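Putative protease (Parabacteroides distasonis ATCC 8503, PDB 3KD4) is of unknown function but is probably an exported protein and may act as a protease. Local coordinates at residues G400-G405 with E493-D498; T443-I448 with K454-I459. All coordinates share one frame; numbering follows the deposited sequence.

Contact 1. Residues G400-G405 with E493-D498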
ATOM      1  N   GLY A 400       7.952  -7.948 -15.003  1.00 26.93           N
ATOM      2  CA  GLY A 400       6.867  -8.898 -14.888  1.00 26.13           C
ATOM      3  C   GLY A 400       7.035  -9.854 -13.723  1.00 25.88           C
ATOM      4  O   GLY A 400       7.545  -9.467 -12.663  1.00 24.65           O
ATOM      5  N   ILE A 401       6.587 -11.102 -13.920  1.00 24.29           N
ATOM      6  CA  ILE A 401       6.503 -12.061 -12.841  1.00 24.59           C
ATOM      7  C   ILE A 401       7.871 -12.280 -12.227  1.00 23.42           C
ATOM      8  O   ILE A 401       7.971 -12.534 -11.038  1.00 22.68           O
ATOM      9  CB  ILE A 401       5.942 -13.432 -13.298  1.00 25.16           C
ATOM     10  CG1 ILE A 401       4.502 -13.304 -13.745  1.00 29.07           C
ATOM     11  CG2 ILE A 401       5.908 -14.394 -12.155  1.00 24.94           C
ATOM     12  CD1 ILE A 401       4.008 -14.555 -14.477  1.00 31.64           C
ATOM     13  N   ASP A 402       8.921 -12.179 -13.036  1.00 23.74           N
ATOM     14  CA  ASP A 402      10.286 -12.389 -12.527  1.00 24.27           C
ATOM     15  C   ASP A 402      10.711 -11.363 -11.488  1.00 24.70           C
ATOM     16  O   ASP A 402      11.645 -11.629 -10.755  1.00 25.25           O
ATOM     17  CB  ASP A 402      11.312 -12.469 -13.650  1.00 24.36           C
ATOM     18  CG  ASP A 402      11.127 -13.714 -14.525  1.00 25.24           C
ATOM     19  OD1 ASP A 402      11.246 -14.855 -14.009  1.00 26.90           O
ATOM     20  OD2 ASP A 402      10.875 -13.543 -15.737  1.00 24.23           O
ATOM     21  N   SER A 403      10.024 -10.218 -11.411  1.00 24.64           N
ATOM     22  CA  SER A 403      10.296  -9.233 -10.385  1.00 25.76           C
ATOM     23  C   SER A 403       9.370  -9.380  -9.137  1.00 25.89           C
ATOM     24  O   SER A 403       9.524  -8.642  -8.166  1.00 25.57           O
ATOM     25  CB  SER A 403      10.152  -7.827 -10.980  1.00 26.11           C
ATOM     26  OG  SER A 403       8.780  -7.525 -11.269  1.00 28.97           O
ATOM     27  N   TRP A 404       8.437 -10.335  -9.155  1.00 25.10           N
ATOM     28  CA  TRP A 404       7.444 -10.446  -8.086  1.00 24.78           C
ATOM     29  C   TRP A 404       7.951 -11.109  -6.804  1.00 24.88           C
ATOM     30  O   TRP A 404       7.235 -11.156  -5.801  1.00 25.39           O
ATOM     31  CB  TRP A 404       6.205 -11.183  -8.568  1.00 24.39           C
ATOM     32  CG  TRP A 404       5.388 -10.463  -9.550  1.00 24.51           C
ATOM     33  CD1 TRP A 404       5.561  -9.173 -10.015  1.00 24.34           C
ATOM     34  CD2 TRP A 404       4.184 -10.933 -10.125  1.00 21.56           C
ATOM     35  NE1 TRP A 404       4.551  -8.853 -10.881  1.00 23.69           N
ATOM     36  CE2 TRP A 404       3.683  -9.907 -10.952  1.00 24.16           C
ATOM     37  CE3 TRP A 404       3.477 -12.126 -10.029  1.00 22.00           C
ATOM     38  CZ2 TRP A 404       2.502 -10.051 -11.685  1.00 25.54           C
ATOM     39  CZ3 TRP A 404       2.315 -12.274 -10.757  1.00 25.00           C
ATOM     40  CH2 TRP A 404       1.830 -11.241 -11.564  1.00 24.94           C
ATOM     41  N   GLY A 405       9.158 -11.651  -6.827  1.00 24.77           N
ATOM     42  CA  GLY A 405       9.728 -12.238  -5.631  1.00 24.35           C
ATOM     43  C   GLY A 405       9.139 -13.585  -5.286  1.00 24.22           C
ATOM     44  O   GLY A 405       9.136 -13.970  -4.124  1.00 23.25           O
ATOM     45  N   GLU A 493       6.622 -23.179 -12.893  1.00 24.39           N
ATOM     46  CA  GLU A 493       7.029 -23.598 -14.245  1.00 24.48           C
ATOM     47  C   GLU A 493       7.753 -22.453 -14.932  1.00 23.66           C
ATOM     48  O   GLU A 493       8.762 -22.666 -15.622  1.00 24.40           O
ATOM     49  CB  GLU A 493       5.841 -24.071 -15.083  1.00 24.70           C
ATOM     50  CG  GLU A 493       6.270 -24.679 -16.445  1.00 27.46           C
ATOM     51  CD  GLU A 493       5.950 -26.161 -16.572  1.00 29.45           C
ATOM     52  OE1 GLU A 493       5.918 -26.866 -15.559  1.00 30.72           O
ATOM     53  OE2 GLU A 493       5.714 -26.600 -17.712  1.00 33.39           O
ATOM     54  N   TRP A 494       7.282 -21.232 -14.693  1.00 22.79           N
ATOM     55  CA  TRP A 494       7.917 -20.051 -15.259  1.00 22.13           C
ATOM     56  C   TRP A 494       9.301 -19.765 -14.671  1.00 21.38           C
ATOM     57  O   TRP A 494      10.238 -19.496 -15.422  1.00 21.68           O
ATOM     58  CB  TRP A 494       7.027 -18.806 -15.111  1.00 21.78           C
ATOM     59  CG  TRP A 494       7.613 -17.638 -15.790  1.00 20.43           C
ATOM     60  CD1 TRP A 494       8.287 -16.623 -15.220  1.00 20.48           C
ATOM     61  CD2 TRP A 494       7.603 -17.379 -17.196  1.00 19.33           C
ATOM     62  NE1 TRP A 494       8.729 -15.734 -16.182  1.00 22.95           N
ATOM     63  CE2 TRP A 494       8.296 -16.168 -17.406  1.00 21.00           C
ATOM     64  CE3 TRP A 494       7.069 -18.044 -18.295  1.00 19.49           C
ATOM     65  CZ2 TRP A 494       8.464 -15.607 -18.679  1.00 19.45           C
ATOM     66  CZ3 TRP A 494       7.223 -17.484 -19.573  1.00 17.95           C
ATOM     67  CH2 TRP A 494       7.907 -16.274 -19.749  1.00 19.34           C
ATOM     68  N   THR A 495       9.422 -19.812 -13.347  1.00 21.02           N
ATOM     69  CA  THR A 495      10.625 -19.310 -12.674  1.00 21.45           C
ATOM     70  C   THR A 495      11.718 -20.372 -12.515  1.00 21.68           C
ATOM     71  O   THR A 495      12.873 -20.023 -12.383  1.00 22.02           O
ATOM     72  CB  THR A 495      10.328 -18.731 -11.280  1.00 21.41           C
ATOM     73  OG1 THR A 495       9.739 -19.750 -10.450  1.00 21.96           O
ATOM     74  CG2 THR A 495       9.358 -17.506 -11.376  1.00 18.78           C
ATOM     75  N   ASN A 496      11.355 -21.650 -12.496  1.00 22.25           N
ATOM     76  CA  ASN A 496      12.350 -22.740 -12.271  1.00 22.78           C
ATOM     77  C   ASN A 496      13.462 -22.649 -13.317  1.00 22.56           C
ATOM     78  O   ASN A 496      13.195 -22.790 -14.507  1.00 21.82           O
ATOM     79  CB  ASN A 496      11.656 -24.089 -12.376  1.00 23.41           C
ATOM     80  CG  ASN A 496      12.560 -25.251 -12.054  1.00 26.11           C
ATOM     81  OD1 ASN A 496      13.170 -25.276 -11.006  1.00 29.48           O
ATOM     82  ND2 ASN A 496      12.578 -26.276 -12.931  1.00 28.69           N
ATOM     83  N   PRO A 497      14.699 -22.368 -12.890  1.00 22.44           N
ATOM     84  CA  PRO A 497      15.818 -22.124 -13.828  1.00 22.39           C
ATOM     85  C   PRO A 497      16.077 -23.269 -14.799  1.00 21.76           C
ATOM     86  O   PRO A 497      16.462 -23.023 -15.941  1.00 21.76           O
ATOM     87  CB  PRO A 497      17.039 -21.957 -12.902  1.00 22.65           C
ATOM     88  CG  PRO A 497      16.485 -21.640 -11.560  1.00 23.47           C
ATOM     89  CD  PRO A 497      15.115 -22.266 -11.479  1.00 23.58           C
ATOM     90  N   ASP A 498      15.865 -24.512 -14.361  1.00 21.27           N
ATOM     91  CA  ASP A 498      16.038 -25.659 -15.263  1.00 21.24           C
ATOM     92  C   ASP A 498      15.191 -25.518 -16.516  1.00 20.63           C
ATOM     93  O   ASP A 498      15.540 -26.028 -17.575  1.00 20.21           O
ATOM     94  CB  ASP A 498      15.668 -26.971 -14.570  1.00 21.35           C
ATOM     95  CG  ASP A 498      16.734 -27.457 -13.649  1.00 22.82           C
ATOM     96  OD1 ASP A 498      17.858 -26.925 -13.737  1.00 25.85           O
ATOM     97  OD2 ASP A 498      16.448 -28.355 -12.825  1.00 23.38           O
TER
HETATM   98  O   HOH W   1      12.281 -16.967 -15.754  1.00 25.94           O
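Asp402 meets the indole edge of Trp494 through its carboxylate. Trp494 NE1 donates to Asp402 OD2 at 3.1 Å, and the bond is fairly straight, 164° at the hydrogen. The oxygen lies close to the ring plane, but the N-H reaches it from above the carboxylate plane. CG of Trp494 is anti to its backbone N (chi1 -175°), and with chi2 at -101° NE1 faces the loop. This bond and a buried apolar side make the tight part: Ile401 CB lies 4.4 Å from Trp494 CD1. The other side is looser and wetter. There a water lies 2.9 Å from Asp402 OD1 and 3.3 Å from Trp494 O and can bridge them, while Thr495 CG2 comes no nearer than 4.2 Å to Asp402 OD1. With an alanine in place of Asp402, the indole N-H would probably lose this acceptor, and the water one of its anchors. The contact ties the loop after strand 389-393 to the C-terminal end of helix 481-495. Ile401 and Trp494 both rest on Ile472 of strand 465-474. Arg470 of that strand makes a cation-pi contact with Trp494 and a hydrogen bond to its carbonyl, and strand 423-433 adds Ile423 against Ile401 and Val427 against Trp494.

Contact 2. Residues T443-I448 with K454-I459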
ATOM      1  N   THR A 443      12.872 -31.105 -28.593  1.00 22.25           N
ATOM      2  CA  THR A 443      12.145 -29.980 -29.204  1.00 22.49           C
ATOM      3  C   THR A 443      10.624 -30.092 -29.019  1.00 22.53           C
ATOM      4  O   THR A 443       9.859 -29.332 -29.600  1.00 21.29           O
ATOM      5  CB  THR A 443      12.490 -29.867 -30.680  1.00 22.95           C
ATOM      6  OG1 THR A 443      12.149 -31.090 -31.313  1.00 23.84           O
ATOM      7  CG2 THR A 443      13.979 -29.613 -30.866  1.00 23.01           C
ATOM      8  N   GLN A 444      10.174 -31.040 -28.194  1.00 22.87           N
ATOM      9  CA  GLN A 444       8.760 -31.197 -27.939  1.00 23.68           C
ATOM     10  C   GLN A 444       8.262 -30.005 -27.094  1.00 23.81           C
ATOM     11  O   GLN A 444       8.946 -29.542 -26.191  1.00 23.52           O
ATOM     12  CB  GLN A 444       8.498 -32.496 -27.199  1.00 24.42           C
ATOM     13  CG  GLN A 444       7.028 -32.754 -26.946  1.00 27.24           C
ATOM     14  CD  GLN A 444       6.701 -34.220 -26.721  1.00 34.32           C
ATOM     15  OE1 GLN A 444       7.505 -35.131 -27.021  1.00 40.45           O
ATOM     16  NE2 GLN A 444       5.504 -34.469 -26.196  1.00 36.79           N
ATOM     17  N   GLU A 445       7.076 -29.513 -27.410  1.00 23.53           N
ATOM     18  CA  GLU A 445       6.528 -28.385 -26.694  1.00 23.95           C
ATOM     19  C   GLU A 445       6.189 -28.783 -25.267  1.00 22.76           C
ATOM     20  O   GLU A 445       5.655 -29.851 -25.047  1.00 22.82           O
ATOM     21  CB  GLU A 445       5.271 -27.849 -27.375  1.00 23.64           C
ATOM     22  CG  GLU A 445       4.798 -26.549 -26.710  1.00 27.01           C
ATOM     23  CD  GLU A 445       3.501 -25.991 -27.268  1.00 29.78           C
ATOM     24  OE1 GLU A 445       2.940 -26.581 -28.211  1.00 28.78           O
ATOM     25  OE2 GLU A 445       3.055 -24.940 -26.740  1.00 32.19           O
ATOM     26  N   GLN A 446       6.475 -27.895 -24.317  1.00 22.18           N
ATOM     27  CA  GLN A 446       6.111 -28.088 -22.891  1.00 22.44           C
ATOM     28  C   GLN A 446       5.003 -27.126 -22.511  1.00 22.35           C
ATOM     29  O   GLN A 446       5.166 -25.921 -22.643  1.00 21.80           O
ATOM     30  CB  GLN A 446       7.316 -27.892 -21.966  1.00 22.03           C
ATOM     31  CG  GLN A 446       8.405 -28.974 -22.200  1.00 22.86           C
ATOM     32  CD  GLN A 446       9.458 -29.017 -21.117  1.00 23.77           C
ATOM     33  OE1 GLN A 446       9.647 -28.060 -20.365  1.00 23.06           O
ATOM     34  NE2 GLN A 446      10.177 -30.123 -21.056  1.00 19.81           N
ATOM     35  N   VAL A 447       3.881 -27.690 -22.077  1.00 22.55           N
ATOM     36  CA  VAL A 447       2.693 -26.943 -21.723  1.00 23.70           C
ATOM     37  C   VAL A 447       2.175 -27.422 -20.373  1.00 23.76           C
ATOM     38  O   VAL A 447       2.095 -28.625 -20.118  1.00 22.92           O
ATOM     39  CB  VAL A 447       1.539 -27.111 -22.715  1.00 24.49           C
ATOM     40  CG1 VAL A 447       0.366 -26.179 -22.303  1.00 25.74           C
ATOM     41  CG2 VAL A 447       1.983 -26.788 -24.136  1.00 24.40           C
ATOM     42  N   ILE A 448       1.894 -26.464 -19.505  1.00 22.86           N
ATOM     43  CA  ILE A 448       1.187 -26.713 -18.268  1.00 23.62           C
ATOM     44  C   ILE A 448      -0.052 -25.808 -18.276  1.00 24.12           C
ATOM     45  O   ILE A 448       0.036 -24.591 -18.432  1.00 23.56           O
ATOM     46  CB  ILE A 448       2.078 -26.500 -17.021  1.00 23.71           C
ATOM     47  CG1 ILE A 448       1.238 -26.736 -15.761  1.00 24.93           C
ATOM     48  CG2 ILE A 448       2.747 -25.098 -17.049  1.00 22.87           C
ATOM     49  CD1 ILE A 448       2.030 -26.902 -14.485  1.00 26.53           C
ATOM     50  N   LYS A 454      -1.699 -20.588 -17.869  1.00 22.69           N
ATOM     51  CA  LYS A 454      -0.996 -21.543 -18.725  1.00 22.54           C
ATOM     52  C   LYS A 454       0.413 -21.037 -18.941  1.00 21.75           C
ATOM     53  O   LYS A 454       0.629 -19.841 -19.029  1.00 20.98           O
ATOM     54  CB  LYS A 454      -1.753 -21.666 -20.066  1.00 22.93           C
ATOM     55  CG  LYS A 454      -1.114 -22.572 -21.121  1.00 25.17           C
ATOM     56  CD  LYS A 454      -1.978 -22.719 -22.348  1.00 27.77           C
ATOM     57  CE  LYS A 454      -1.934 -21.481 -23.238  1.00 32.80           C
ATOM     58  NZ  LYS A 454      -2.690 -21.726 -24.566  1.00 35.87           N
ATOM     59  N   VAL A 455       1.362 -21.960 -18.999  1.00 21.47           N
ATOM     60  CA  VAL A 455       2.762 -21.663 -19.313  1.00 21.42           C
ATOM     61  C   VAL A 455       3.169 -22.590 -20.470  1.00 21.76           C
ATOM     62  O   VAL A 455       2.846 -23.776 -20.458  1.00 22.74           O
ATOM     63  CB  VAL A 455       3.706 -21.889 -18.115  1.00 21.51           C
ATOM     64  CG1 VAL A 455       5.166 -21.781 -18.536  1.00 20.38           C
ATOM     65  CG2 VAL A 455       3.407 -20.913 -16.978  1.00 20.51           C
ATOM     66  N   THR A 456       3.838 -22.050 -21.483  1.00 22.06           N
ATOM     67  CA  THR A 456       4.311 -22.885 -22.555  1.00 22.31           C
ATOM     68  C   THR A 456       5.751 -22.588 -22.887  1.00 23.09           C
ATOM     69  O   THR A 456       6.249 -21.472 -22.665  1.00 23.23           O
ATOM     70  CB  THR A 456       3.494 -22.694 -23.859  1.00 22.82           C
ATOM     71  OG1 THR A 456       3.784 -21.400 -24.379  1.00 23.19           O
ATOM     72  CG2 THR A 456       1.960 -22.903 -23.642  1.00 20.91           C
ATOM     73  N   ARG A 457       6.391 -23.586 -23.494  1.00 22.60           N
ATOM     74  CA  ARG A 457       7.715 -23.434 -24.062  1.00 22.71           C
ATOM     75  C   ARG A 457       7.750 -24.191 -25.387  1.00 23.29           C
ATOM     76  O   ARG A 457       7.381 -25.375 -25.450  1.00 21.76           O
ATOM     77  CB  ARG A 457       8.773 -24.001 -23.125  1.00 21.87           C
ATOM     78  CG  ARG A 457      10.168 -23.767 -23.607  1.00 22.35           C
ATOM     79  CD  ARG A 457      11.168 -24.441 -22.705  1.00 22.96           C
ATOM     80  NE  ARG A 457      11.314 -25.857 -23.005  1.00 21.87           N
ATOM     81  CZ  ARG A 457      12.177 -26.670 -22.401  1.00 23.31           C
ATOM     82  NH1 ARG A 457      12.963 -26.217 -21.430  1.00 23.19           N
ATOM     83  NH2 ARG A 457      12.277 -27.943 -22.783  1.00 22.26           N
ATOM     84  N   THR A 458       8.163 -23.505 -26.445  1.00 23.45           N
ATOM     85  CA  THR A 458       8.357 -24.178 -27.718  1.00 24.06           C
ATOM     86  C   THR A 458       9.807 -23.980 -28.104  1.00 24.55           C
ATOM     87  O   THR A 458      10.393 -22.938 -27.819  1.00 24.05           O
ATOM     88  CB  THR A 458       7.475 -23.598 -28.818  1.00 24.45           C
ATOM     89  OG1 THR A 458       7.826 -22.230 -28.982  1.00 26.02           O
ATOM     90  CG2 THR A 458       6.027 -23.686 -28.465  1.00 23.98           C
ATOM     91  N   ILE A 459      10.391 -24.985 -28.750  1.00 25.23           N
ATOM     92  CA  ILE A 459      11.795 -24.933 -29.155  1.00 25.74           C
ATOM     93  C   ILE A 459      11.797 -25.346 -30.626  1.00 28.14           C
ATOM     94  O   ILE A 459      11.335 -26.457 -30.969  1.00 27.78           O
ATOM     95  CB  ILE A 459      12.668 -25.884 -28.347  1.00 25.57           C
ATOM     96  CG1 ILE A 459      12.662 -25.507 -26.852  1.00 22.31           C
ATOM     97  CG2 ILE A 459      14.079 -25.897 -28.927  1.00 23.61           C
ATOM     98  CD1 ILE A 459      13.425 -26.529 -25.941  1.00 18.15           C
TER
HETATM   99  O   HOH W   2       8.422 -26.996 -29.191  1.00 21.79           O
HETATM  100  O   HOH W   3      11.151 -29.802 -24.741  1.00 20.54           O
HETATM  101  O   HOH W   4       9.631 -26.972 -25.133  1.00 21.80           O
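Gln446 and Arg457 sit side by side as a hydrogen-bonded pair in an antiparallel beta hairpin, whose first strand, 446-450, forms one edge of a five-stranded mixed sheet. Gln446 N donates to Arg457 O at 2.9 Å, and Arg457 N returns a bond to Gln446 O. Ile448 and Val455 repeat the pattern two residues on. Ile448 CG2 packs on Val455 CB at 3.5 Å, and Ile448 also touches Leu490 of helix 481-495. Between these pairs Val447 and Thr456 form a non-hydrogen-bonded pair on the other face, with methyl groups 3.9 Å apart (Val447 CG1 to Thr456 CG2).

The Arg457 side chain starts with CB 4.1 Å from Gln446 O. It runs extended to CD, then bends at chi3 (82°), which lays the guanidinium alongside the Gln446 amide. The two planes are 8° apart and stacked. NE gives its N-H to a water that also lies near Arg457 O and Gln444 O. CZ lies under Gln446 OE1 at 3.5 Å. NH1 bonds to the carbonyl of Asn499, and NH2 sits 3.4 Å from Gln446 CD. At the tip, Arg457 NH2 donates in the guanidinium plane to a second water, 2.9 Å away, which also lies near Gln444 O.

Contacts 1 and 2 lie with their centres about 15 Å apart, on the same side of the chain's centre, and all four segments belong to the DUF3858 part of the chain. Along the chain the order is 400-405, 443-448, 454-459, 493-498, which nests contact 2 inside the loop that contact 1 closes. Contact 2 is part of the five-stranded mixed sheet; contact 1 packs on its strands 423-433 and 465-474. Strand 446-450 of the hairpin is the outermost strand of the sheet in this chain. Glu493 and Trp494 join the two sites directly: Glu493 OE2 is 3.4 Å from Ile448 CG2, and Trp494 CE3 is 4.2 Å from Val455 CG1. The end of helix 481-495 therefore touches both the 400-405 loop and the hairpin.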